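Major capsid protein (Faustovirus, PDB 5J7O) forms the capsid shell of a large double-stranded DNA virus, its double jelly-roll chain assembling with two further copies into a trimer. Local coordinates at residues 74-79 and 89-94; 101-106 and 394-399; 187-192 and 299-304; 196-201 and 416-421. One frame throughout, in Å; residues are numbered along the deposited sequence.

The four contacts form a chain of touching sites on one side of the subunit's centre. Interactions 1 and 2, with centres about 10 Å apart, share a sheet: Q74 O and I396 N are 2.8 Å apart and T76 N and L394 O 3.0 Å, so strand 389-401 lies between 69-76 and 99-109. Interaction 3 joins interaction 2 through M103 O and L299 N, 2.9 Å apart, and meets interaction 1 where I93 packs on F191. Interaction 4, centred about 8 Å from interaction 3, continues to strand 415-428; L300 O and Y421 OH are 2.6 Å apart. Interactions 1, 2 and 3 lie within reach of the second subunit, interaction 4 of the third.

Interaction 1. Residues 74-79 and 89-94; sequences QKTRPN and IQFSIP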
# COMPACT_ATOMS: atom_id res chain seq x y z
N GLN B 74 -25.45 22.43 -3.47
CA GLN B 74 -25.58 23.87 -3.61
C GLN B 74 -24.41 24.52 -2.89
O GLN B 74 -24.13 24.18 -1.73
CB GLN B 74 -26.91 24.37 -3.03
CG GLN B 74 -27.14 25.87 -3.20
CD GLN B 74 -28.47 26.31 -2.61
OE1 GLN B 74 -28.77 26.02 -1.45
NE2 GLN B 74 -29.27 27.01 -3.40
N LYS B 75 -23.72 25.43 -3.56
CA LYS B 75 -22.56 26.11 -3.00
C LYS B 75 -22.90 27.57 -2.71
O LYS B 75 -23.61 28.22 -3.49
CB LYS B 75 -21.35 26.02 -3.93
CG LYS B 75 -21.50 26.68 -5.28
CD LYS B 75 -20.30 26.37 -6.16
CE LYS B 75 -20.34 27.14 -7.48
NZ LYS B 75 -19.96 28.57 -7.30
N THR B 76 -22.40 28.07 -1.59
CA THR B 76 -22.69 29.43 -1.16
C THR B 76 -21.41 30.09 -0.66
O THR B 76 -20.44 29.42 -0.29
CB THR B 76 -23.77 29.47 -0.06
OG1 THR B 76 -24.16 30.83 0.19
CG2 THR B 76 -23.24 28.86 1.23
N ARG B 77 -21.42 31.41 -0.65
CA ARG B 77 -20.29 32.23 -0.25
C ARG B 77 -20.44 32.69 1.19
O ARG B 77 -21.55 32.71 1.73
CB ARG B 77 -20.15 33.44 -1.18
CG ARG B 77 -19.86 33.07 -2.62
CD ARG B 77 -19.30 34.25 -3.39
NE ARG B 77 -18.94 33.87 -4.76
CZ ARG B 77 -17.81 33.26 -5.09
NH1 ARG B 77 -16.92 32.95 -4.15
NH2 ARG B 77 -17.56 32.96 -6.35
N PRO B 78 -19.35 33.07 1.85
CA PRO B 78 -19.45 33.52 3.24
C PRO B 78 -20.10 34.89 3.34
O PRO B 78 -20.09 35.70 2.41
CB PRO B 78 -17.99 33.57 3.71
CG PRO B 78 -17.21 33.77 2.46
CD PRO B 78 -17.94 33.00 1.40
N ASN B 79 -20.67 35.15 4.52
CA ASN B 79 -21.25 36.45 4.84
C ASN B 79 -20.21 37.48 5.23
O ASN B 79 -20.57 38.64 5.47
CB ASN B 79 -22.27 36.31 5.98
CG ASN B 79 -23.15 35.09 5.82
OD1 ASN B 79 -23.65 34.79 4.73
ND2 ASN B 79 -23.36 34.36 6.92
N ILE B 89 -14.47 32.89 9.16
CA ILE B 89 -15.31 32.84 7.97
C ILE B 89 -16.62 32.17 8.35
O ILE B 89 -16.62 31.11 9.00
CB ILE B 89 -14.61 32.08 6.83
CG1 ILE B 89 -13.29 32.77 6.46
CG2 ILE B 89 -15.51 31.97 5.62
CD1 ILE B 89 -12.49 32.03 5.42
N GLN B 90 -17.74 32.78 7.96
CA GLN B 90 -19.05 32.27 8.34
C GLN B 90 -19.94 32.14 7.11
O GLN B 90 -20.09 33.09 6.34
CB GLN B 90 -19.73 33.17 9.37
CG GLN B 90 -21.01 32.57 9.93
CD GLN B 90 -21.82 33.57 10.74
OE1 GLN B 90 -22.28 34.58 10.21
NE2 GLN B 90 -21.99 33.28 12.02
N PHE B 91 -20.53 30.96 6.94
CA PHE B 91 -21.51 30.70 5.89
C PHE B 91 -22.90 30.57 6.51
O PHE B 91 -23.05 29.99 7.59
CB PHE B 91 -21.20 29.41 5.13
CG PHE B 91 -19.83 29.38 4.52
CD1 PHE B 91 -18.74 28.93 5.25
CD2 PHE B 91 -19.63 29.76 3.20
CE1 PHE B 91 -17.48 28.89 4.69
CE2 PHE B 91 -18.38 29.72 2.63
CZ PHE B 91 -17.30 29.28 3.38
N SER B 92 -23.90 31.11 5.83
CA SER B 92 -25.27 30.74 6.12
C SER B 92 -25.61 29.46 5.37
O SER B 92 -25.10 29.20 4.27
CB SER B 92 -26.24 31.85 5.72
OG SER B 92 -26.13 32.96 6.59
N ILE B 93 -26.45 28.63 5.98
CA ILE B 93 -26.95 27.43 5.31
C ILE B 93 -28.23 27.82 4.58
O ILE B 93 -29.28 27.97 5.22
CB ILE B 93 -27.17 26.28 6.30
CG1 ILE B 93 -25.88 26.00 7.08
CG2 ILE B 93 -27.62 25.03 5.56
CD1 ILE B 93 -26.02 24.93 8.14
N PRO B 94 -28.19 28.00 3.26
CA PRO B 94 -29.35 28.53 2.55
C PRO B 94 -30.54 27.58 2.62
O PRO B 94 -30.40 26.37 2.85
CB PRO B 94 -28.86 28.69 1.11
CG PRO B 94 -27.36 28.64 1.19
CD PRO B 94 -27.06 27.74 2.35
O HOH W 1 -23.44 32.43 3.64
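The amide ND2 of N79 is held by two side chains of segment 89-94. It donates to S92 OG at 3.1 Å, with the hydroxyl oxygen 26° out of the amide plane, and makes a weak bond to Q90 OE1 at 3.5 Å; the two amide planes are 69° apart. The backbone N of the same residue donates to Q90 O at 2.8 Å; chi1 of -43° sets CG beside that N, bringing both donors to the same strand. A water ties the other end of the N79 amide into the contact: it donates to N79 OD1 and R77 O and accepts from S92 N at 2.6 Å.

Here the chain leaves strand 69-76 of one sheet and returns as strand 88-92, an edge strand of the second within this chain, so the contact bridges two sheets of a jelly-roll. P78 packs beside the bonds. Its CB sits over one face of the F91 ring, 4.3 Å from the centroid in a CH-pi contact, and also meets I89 CG2 at 3.5 Å. The F91 ring packs on L394. At the other end T76 CB meets P94 CG at 3.9 Å, while extended Q74 runs past the proline with OE1 nearest its CB.

Interaction 2. Residues 101-106 and 394-399; sequences SDMVVH and LYINNI
L394 CD1 lies against V105 CG2 at 3.6 Å and also reaches M103 CB, 3.9 Å away, making the apolar centre of the contact. L394 carries CG anti to its backbone N (chi1 171°), and the CD1 branch turns back toward the neighbouring strand to reach both residues. Farther along this face M103 is extended beyond CG and runs beside I396, their ends CE and CG2 meeting at 4.0 Å; F303 and I93 also pack on M103.

Strands 99-109 and 389-401 are antiparallel neighbours in a jelly-roll sheet, with M103-I396 and V105-L394 as non-hydrogen-bonded pairs and V104-Y395 as the hydrogen-bonded pair between them. Y395 N donates to V104 O at 2.7 Å, and V104 N returns a bond to Y395 O. Y395 belongs to the opposite face, where its CB packs on V104 CG1 and its CE1 on H106 CB. A water in the plane of the Y395 ring, at its edge, joins Y395 OH to H106 ND1.

At the polar end, N397 ND2 donates to D102 OD1 on its syn side at 3.0 Å; the carboxylate and amide planes are 67° apart. The other oxygen, D102 OD2, is bonded to Y73 and to Y548 of the second subunit, while S101 N closes this end with a bond to N397 O at 2.9 Å.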
# COMPACT_ATOMS: atom_id res chain seq x y z
N SER B 101 -27.44 17.68 4.19
CA SER B 101 -26.62 16.55 4.60
C SER B 101 -25.13 16.89 4.60
O SER B 101 -24.70 17.81 5.30
CB SER B 101 -26.88 15.35 3.68
OG SER B 101 -26.33 14.16 4.21
N ASP B 102 -24.34 16.16 3.81
CA ASP B 102 -22.89 16.29 3.86
C ASP B 102 -22.45 17.66 3.34
O ASP B 102 -23.07 18.25 2.46
CB ASP B 102 -22.23 15.18 3.05
CG ASP B 102 -22.74 15.11 1.62
OD1 ASP B 102 -23.88 14.66 1.42
OD2 ASP B 102 -21.99 15.49 0.70
N MET B 103 -21.35 18.15 3.91
CA MET B 103 -20.83 19.47 3.60
C MET B 103 -19.34 19.38 3.30
O MET B 103 -18.61 18.61 3.94
CB MET B 103 -21.07 20.46 4.74
CG MET B 103 -22.54 20.70 5.05
SD MET B 103 -22.79 21.93 6.35
CE MET B 103 -24.58 21.99 6.40
N VAL B 104 -18.89 20.18 2.34
CA VAL B 104 -17.48 20.24 1.96
C VAL B 104 -17.17 21.67 1.53
O VAL B 104 -17.99 22.32 0.88
CB VAL B 104 -17.15 19.20 0.86
CG1 VAL B 104 -17.90 19.50 -0.42
CG2 VAL B 104 -15.65 19.14 0.62
N VAL B 105 -16.00 22.16 1.90
CA VAL B 105 -15.62 23.55 1.71
C VAL B 105 -14.48 23.61 0.70
O VAL B 105 -13.41 23.04 0.93
CB VAL B 105 -15.22 24.22 3.03
CG1 VAL B 105 -14.73 25.63 2.78
CG2 VAL B 105 -16.39 24.23 4.00
N HIS B 106 -14.70 24.32 -0.40
CA HIS B 106 -13.66 24.55 -1.39
C HIS B 106 -12.79 25.72 -0.94
O HIS B 106 -13.29 26.83 -0.72
CB HIS B 106 -14.28 24.84 -2.76
CG HIS B 106 -13.29 25.23 -3.81
ND1 HIS B 106 -13.57 26.13 -4.81
CD2 HIS B 106 -12.01 24.82 -4.02
CE1 HIS B 106 -12.52 26.27 -5.59
NE2 HIS B 106 -11.55 25.49 -5.13
N LEU B 394 -18.87 27.03 0.60
CA LEU B 394 -19.40 25.87 1.30
C LEU B 394 -20.37 25.13 0.37
O LEU B 394 -21.34 25.72 -0.12
CB LEU B 394 -20.11 26.28 2.59
CG LEU B 394 -20.90 25.16 3.27
CD1 LEU B 394 -19.98 24.01 3.68
CD2 LEU B 394 -21.67 25.68 4.48
N TYR B 395 -20.10 23.85 0.14
CA TYR B 395 -20.96 22.99 -0.66
C TYR B 395 -21.85 22.19 0.28
O TYR B 395 -21.36 21.52 1.19
CB TYR B 395 -20.14 22.06 -1.55
CG TYR B 395 -19.45 22.74 -2.71
CD1 TYR B 395 -18.55 23.78 -2.50
CD2 TYR B 395 -19.67 22.32 -4.01
CE1 TYR B 395 -17.92 24.40 -3.56
CE2 TYR B 395 -19.04 22.93 -5.08
CZ TYR B 395 -18.16 23.97 -4.84
OH TYR B 395 -17.53 24.58 -5.90
N ILE B 396 -23.16 22.25 0.05
CA ILE B 396 -24.15 21.59 0.91
C ILE B 396 -25.02 20.69 0.05
O ILE B 396 -25.61 21.14 -0.94
CB ILE B 396 -25.02 22.61 1.66
CG1 ILE B 396 -24.14 23.65 2.37
CG2 ILE B 396 -25.93 21.91 2.65
CD1 ILE B 396 -24.92 24.83 2.90
N ASN B 397 -25.10 19.42 0.42
CA ASN B 397 -26.02 18.49 -0.22
C ASN B 397 -27.42 18.72 0.31
O ASN B 397 -27.63 18.77 1.53
CB ASN B 397 -25.58 17.05 0.01
CG ASN B 397 -26.34 16.06 -0.86
OD1 ASN B 397 -27.04 16.45 -1.79
ND2 ASN B 397 -26.19 14.78 -0.56
N ASN B 398 -28.39 18.87 -0.60
CA ASN B 398 -29.77 19.15 -0.24
C ASN B 398 -30.66 18.00 -0.70
O ASN B 398 -30.65 17.64 -1.88
CB ASN B 398 -30.24 20.47 -0.85
CG ASN B 398 -29.70 21.67 -0.12
OD1 ASN B 398 -30.37 22.23 0.75
ND2 ASN B 398 -28.48 22.08 -0.46
N ILE B 399 -31.42 17.44 0.24
CA ILE B 399 -32.26 16.28 -0.02
C ILE B 399 -33.71 16.74 -0.15
O ILE B 399 -34.20 17.52 0.67
CB ILE B 399 -32.12 15.23 1.10
CG1 ILE B 399 -30.69 14.68 1.11
CG2 ILE B 399 -33.13 14.11 0.93
CD1 ILE B 399 -30.47 13.59 2.14
O HOH W 2 -15.85 26.72 -5.87

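Interaction 3. Residues 187-192 and 299-304; sequences KRVKFE and LLFWFR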
# COMPACT_ATOMS: atom_id res chain seq x y z
N LYS B 187 -8.65 25.85 12.06
CA LYS B 187 -8.43 25.80 13.51
C LYS B 187 -9.67 25.28 14.22
O LYS B 187 -9.61 24.32 15.00
CB LYS B 187 -8.06 27.18 14.04
CG LYS B 187 -6.65 27.63 13.72
CD LYS B 187 -6.37 28.98 14.36
CE LYS B 187 -6.71 28.95 15.85
NZ LYS B 187 -6.61 30.30 16.47
N ARG B 188 -10.82 25.91 13.97
CA ARG B 188 -12.09 25.49 14.54
C ARG B 188 -13.15 25.50 13.45
O ARG B 188 -13.11 26.30 12.51
CB ARG B 188 -12.52 26.41 15.70
CG ARG B 188 -11.39 26.82 16.63
CD ARG B 188 -11.90 27.34 17.96
NE ARG B 188 -12.26 26.24 18.86
CZ ARG B 188 -11.40 25.67 19.70
NH1 ARG B 188 -10.14 26.08 19.76
NH2 ARG B 188 -11.81 24.68 20.49
N VAL B 189 -14.10 24.58 13.57
CA VAL B 189 -15.23 24.46 12.65
C VAL B 189 -16.49 24.34 13.49
O VAL B 189 -16.61 23.42 14.31
CB VAL B 189 -15.09 23.25 11.71
CG1 VAL B 189 -16.29 23.15 10.78
CG2 VAL B 189 -13.80 23.34 10.91
N LYS B 190 -17.44 25.26 13.28
CA LYS B 190 -18.61 25.38 14.14
C LYS B 190 -19.89 25.20 13.35
O LYS B 190 -20.04 25.74 12.25
CB LYS B 190 -18.63 26.74 14.85
CG LYS B 190 -17.65 26.88 16.00
CD LYS B 190 -17.52 28.33 16.44
CE LYS B 190 -18.89 28.95 16.69
NZ LYS B 190 -18.78 30.40 17.01
N PHE B 191 -20.82 24.43 13.92
CA PHE B 191 -22.21 24.37 13.46
C PHE B 191 -23.05 25.08 14.51
O PHE B 191 -23.27 24.56 15.61
CB PHE B 191 -22.66 22.92 13.27
CG PHE B 191 -24.10 22.79 12.84
CD1 PHE B 191 -24.68 23.73 12.01
CD2 PHE B 191 -24.87 21.73 13.28
CE1 PHE B 191 -26.00 23.61 11.61
CE2 PHE B 191 -26.20 21.61 12.89
CZ PHE B 191 -26.76 22.55 12.06
N GLU B 192 -23.53 26.27 14.17
CA GLU B 192 -24.10 27.21 15.13
C GLU B 192 -25.60 27.37 14.90
O GLU B 192 -26.03 27.60 13.77
CB GLU B 192 -23.40 28.56 15.01
CG GLU B 192 -23.32 29.36 16.30
CD GLU B 192 -22.35 30.51 16.20
OE1 GLU B 192 -21.49 30.49 15.29
OE2 GLU B 192 -22.45 31.45 17.02
N LEU B 299 -16.57 18.67 5.99
CA LEU B 299 -16.93 19.05 7.35
C LEU B 299 -17.40 17.80 8.09
O LEU B 299 -18.44 17.23 7.75
CB LEU B 299 -17.99 20.15 7.35
CG LEU B 299 -17.60 21.42 6.60
CD1 LEU B 299 -18.58 22.54 6.88
CD2 LEU B 299 -16.17 21.85 6.94
N LEU B 300 -16.63 17.39 9.09
CA LEU B 300 -16.77 16.06 9.69
C LEU B 300 -17.81 16.06 10.82
O LEU B 300 -17.54 15.69 11.96
CB LEU B 300 -15.42 15.58 10.20
CG LEU B 300 -14.22 15.81 9.27
CD1 LEU B 300 -12.93 15.86 10.07
CD2 LEU B 300 -14.15 14.72 8.21
N PHE B 301 -19.03 16.47 10.47
CA PHE B 301 -20.14 16.42 11.41
C PHE B 301 -20.93 15.12 11.24
O PHE B 301 -20.76 14.38 10.27
CB PHE B 301 -21.06 17.63 11.24
CG PHE B 301 -20.43 18.93 11.66
CD1 PHE B 301 -20.09 19.16 12.98
CD2 PHE B 301 -20.21 19.94 10.73
CE1 PHE B 301 -19.52 20.36 13.37
CE2 PHE B 301 -19.65 21.14 11.11
CZ PHE B 301 -19.30 21.35 12.43
N TRP B 302 -21.81 14.85 12.21
CA TRP B 302 -22.54 13.58 12.21
C TRP B 302 -23.54 13.51 11.06
O TRP B 302 -23.77 12.44 10.50
CB TRP B 302 -23.25 13.39 13.55
CG TRP B 302 -24.57 14.09 13.62
CD1 TRP B 302 -25.79 13.56 13.32
CD2 TRP B 302 -24.80 15.45 13.97
NE1 TRP B 302 -26.77 14.51 13.47
CE2 TRP B 302 -26.19 15.68 13.87
CE3 TRP B 302 -23.97 16.51 14.37
CZ2 TRP B 302 -26.76 16.92 14.16
CZ3 TRP B 302 -24.54 17.73 14.65
CH2 TRP B 302 -25.92 17.93 14.54
N PHE B 303 -24.10 14.66 10.65
CA PHE B 303 -25.20 14.65 9.69
C PHE B 303 -24.68 14.47 8.27
O PHE B 303 -25.37 14.78 7.30
CB PHE B 303 -26.03 15.94 9.80
CG PHE B 303 -25.22 17.20 9.73
CD1 PHE B 303 -24.83 17.73 8.50
CD2 PHE B 303 -24.86 17.87 10.88
CE1 PHE B 303 -24.09 18.90 8.44
CE2 PHE B 303 -24.13 19.05 10.82
CZ PHE B 303 -23.74 19.56 9.60
N ARG B 304 -23.45 13.97 8.14
CA ARG B 304 -22.96 13.55 6.84
C ARG B 304 -23.66 12.29 6.37
O ARG B 304 -23.86 12.10 5.16
CB ARG B 304 -21.44 13.35 6.90
CG ARG B 304 -20.83 12.58 5.75
CD ARG B 304 -19.33 12.79 5.72
NE ARG B 304 -19.01 14.21 5.68
CZ ARG B 304 -18.88 14.91 4.56
NH1 ARG B 304 -19.02 14.31 3.38
NH2 ARG B 304 -18.60 16.21 4.61
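F191 is the tight centre of this contact, meeting three aromatic rings of segment 299-304 in three different ways. Its CB sits over one face of F301, 4.1 Å from the ring centroid in a CH-pi contact. With chi1 at 178° the F191 ring extends away from its own backbone N, toward W302 and F303. F303 points its edge at the F191 face, centroids 5.2 Å apart and planes at 61°, an edge-to-face pair whose closest atoms are F303 CE2 and F191 CD2 at 3.7 Å. W302 arrives at the F191 edge instead, its CH2 4.0 Å from F191 CE2.

V189, also buried, makes fewer contacts, all through aliphatic CG1, which touches F301 CZ at 3.9 Å and L299 CD2 at 4.1 Å. The loose side is the other side of the strand, which faces away from the loop: K190 extends there to E192 in a weak salt bridge, NZ to OE1 3.2 Å, and R188, on the same side, is exposed.

Strand 186-193 belongs to a four-stranded jelly-roll sheet, whereas segment 299-304 is a loop between strands 293-298 and 310-311, with L300 at the centre of an inverse gamma turn. Y201 and Y421 hold that turn through the backbone N and O of L300, and R304 bonds N552 and Y548 of the second subunit. No hydrogen bond crosses between strand and loop, so their attachment here rests on aromatic and aliphatic packing, with polar bonds to neighbouring strands and to the second subunit fixing the loop.

Interaction 4. Residues 196-201 and 416-421; sequences NPLDEY and TLIRVY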
# COMPACT_ATOMS: atom_id res chain seq x y z
N ASN B 196 -25.87 29.37 19.86
CA ASN B 196 -25.19 28.31 20.61
C ASN B 196 -24.39 27.44 19.66
O ASN B 196 -24.92 27.04 18.61
CB ASN B 196 -26.20 27.45 21.36
CG ASN B 196 -26.83 28.17 22.53
OD1 ASN B 196 -26.24 29.07 23.11
ND2 ASN B 196 -28.05 27.77 22.88
N PRO B 197 -23.14 27.13 19.97
CA PRO B 197 -22.44 26.07 19.23
C PRO B 197 -23.13 24.73 19.41
O PRO B 197 -23.12 24.17 20.52
CB PRO B 197 -21.04 26.08 19.85
CG PRO B 197 -20.88 27.45 20.41
CD PRO B 197 -22.24 27.84 20.90
N LEU B 198 -23.75 24.21 18.35
CA LEU B 198 -24.39 22.91 18.45
C LEU B 198 -23.36 21.79 18.38
O LEU B 198 -23.51 20.76 19.05
CB LEU B 198 -25.44 22.76 17.34
CG LEU B 198 -26.48 21.64 17.50
CD1 LEU B 198 -27.78 22.02 16.82
CD2 LEU B 198 -25.96 20.33 16.95
N ASP B 199 -22.31 21.97 17.58
CA ASP B 199 -21.21 21.02 17.53
C ASP B 199 -20.01 21.72 16.91
O ASP B 199 -20.16 22.61 16.06
CB ASP B 199 -21.56 19.76 16.73
CG ASP B 199 -20.52 18.67 16.88
OD1 ASP B 199 -19.85 18.63 17.93
OD2 ASP B 199 -20.36 17.86 15.94
N GLU B 200 -18.82 21.31 17.34
CA GLU B 200 -17.59 21.94 16.87
C GLU B 200 -16.43 20.99 17.08
O GLU B 200 -16.45 20.15 17.98
CB GLU B 200 -17.33 23.26 17.60
CG GLU B 200 -17.41 23.15 19.11
CD GLU B 200 -16.95 24.40 19.81
OE1 GLU B 200 -16.16 25.16 19.22
OE2 GLU B 200 -17.38 24.62 20.97
N TYR B 201 -15.41 21.13 16.23
CA TYR B 201 -14.18 20.36 16.36
C TYR B 201 -13.02 21.21 15.88
O TYR B 201 -13.20 22.27 15.26
CB TYR B 201 -14.26 19.04 15.58
CG TYR B 201 -14.45 19.19 14.08
CD1 TYR B 201 -13.36 19.38 13.24
CD2 TYR B 201 -15.72 19.14 13.52
CE1 TYR B 201 -13.53 19.51 11.88
CE2 TYR B 201 -15.89 19.27 12.15
CZ TYR B 201 -14.80 19.46 11.34
OH TYR B 201 -14.97 19.59 9.98
N THR B 416 -33.74 12.80 16.89
CA THR B 416 -32.64 12.12 16.22
C THR B 416 -31.42 12.09 17.13
O THR B 416 -31.13 13.08 17.82
CB THR B 416 -32.27 12.78 14.89
OG1 THR B 416 -31.05 12.21 14.39
CG2 THR B 416 -32.08 14.28 15.05
N LEU B 417 -30.73 10.96 17.15
CA LEU B 417 -29.46 10.88 17.85
C LEU B 417 -28.38 11.61 17.06
O LEU B 417 -28.36 11.58 15.83
CB LEU B 417 -29.05 9.43 18.06
CG LEU B 417 -29.29 8.86 19.46
CD1 LEU B 417 -30.69 9.19 19.92
CD2 LEU B 417 -29.08 7.35 19.45
N ILE B 418 -27.49 12.29 17.78
CA ILE B 418 -26.37 12.98 17.17
C ILE B 418 -25.11 12.62 17.94
O ILE B 418 -25.15 12.21 19.10
CB ILE B 418 -26.55 14.52 17.14
CG1 ILE B 418 -26.26 15.13 18.51
CG2 ILE B 418 -27.96 14.89 16.70
CD1 ILE B 418 -26.33 16.64 18.53
N ARG B 419 -23.97 12.75 17.27
CA ARG B 419 -22.66 12.57 17.88
C ARG B 419 -21.90 13.88 17.80
O ARG B 419 -21.84 14.51 16.74
CB ARG B 419 -21.86 11.46 17.18
CG ARG B 419 -21.95 10.10 17.87
CD ARG B 419 -23.27 9.39 17.57
NE ARG B 419 -23.23 7.99 17.97
CZ ARG B 419 -24.13 7.08 17.61
NH1 ARG B 419 -25.15 7.43 16.83
NH2 ARG B 419 -24.01 5.82 18.01
N VAL B 420 -21.33 14.30 18.93
CA VAL B 420 -20.67 15.59 19.04
C VAL B 420 -19.26 15.40 19.57
O VAL B 420 -18.98 14.48 20.35
CB VAL B 420 -21.46 16.55 19.96
CG1 VAL B 420 -22.68 17.09 19.23
CG2 VAL B 420 -21.88 15.84 21.23
N TYR B 421 -18.36 16.27 19.13
CA TYR B 421 -16.98 16.25 19.60
C TYR B 421 -16.87 16.95 20.95
O TYR B 421 -17.55 17.95 21.20
CB TYR B 421 -16.05 16.92 18.59
CG TYR B 421 -16.02 16.24 17.24
CD1 TYR B 421 -15.18 15.17 16.99
CD2 TYR B 421 -16.84 16.69 16.20
CE1 TYR B 421 -15.15 14.56 15.75
CE2 TYR B 421 -16.81 16.08 14.96
CZ TYR B 421 -15.97 15.01 14.74
OH TYR B 421 -15.94 14.40 13.51
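One face of the Y421 ring is occupied by Y201 CB, 3.9 Å from the centroid, a CH-pi contact. These residues join edge strands, within this chain, of two different four-stranded sheets in the double jelly-roll: 196-202 is outermost in one, 415-428 in the other. The two tyrosines lie side by side and point the same way, and their rings meet obliquely, planes 58° apart. The D199 carboxylate runs almost parallel to the Y421 ring, 7° between the planes, with OD2 3.7 Å from Y421 CD2.

In the first sheet L198 and D199 both face F191, forming a classic beta bulge. L198 CD2 then meets I418 CD1 at 4.0 Å, and W302 packs against both leucine and isoleucine. From the bulge, D199 turns its carboxylate across V420, whose CB lies 3.3 Å from OD1; its CG stands opposite the backbone N (chi1 -170°), which carries the group out to V420 and the Y421 amide. D199 OD2 is buried with no polar partner, whereas OD1 receives the sole hydrogen bond between the segments, on its syn side, from Y421 N at 3.0 Å.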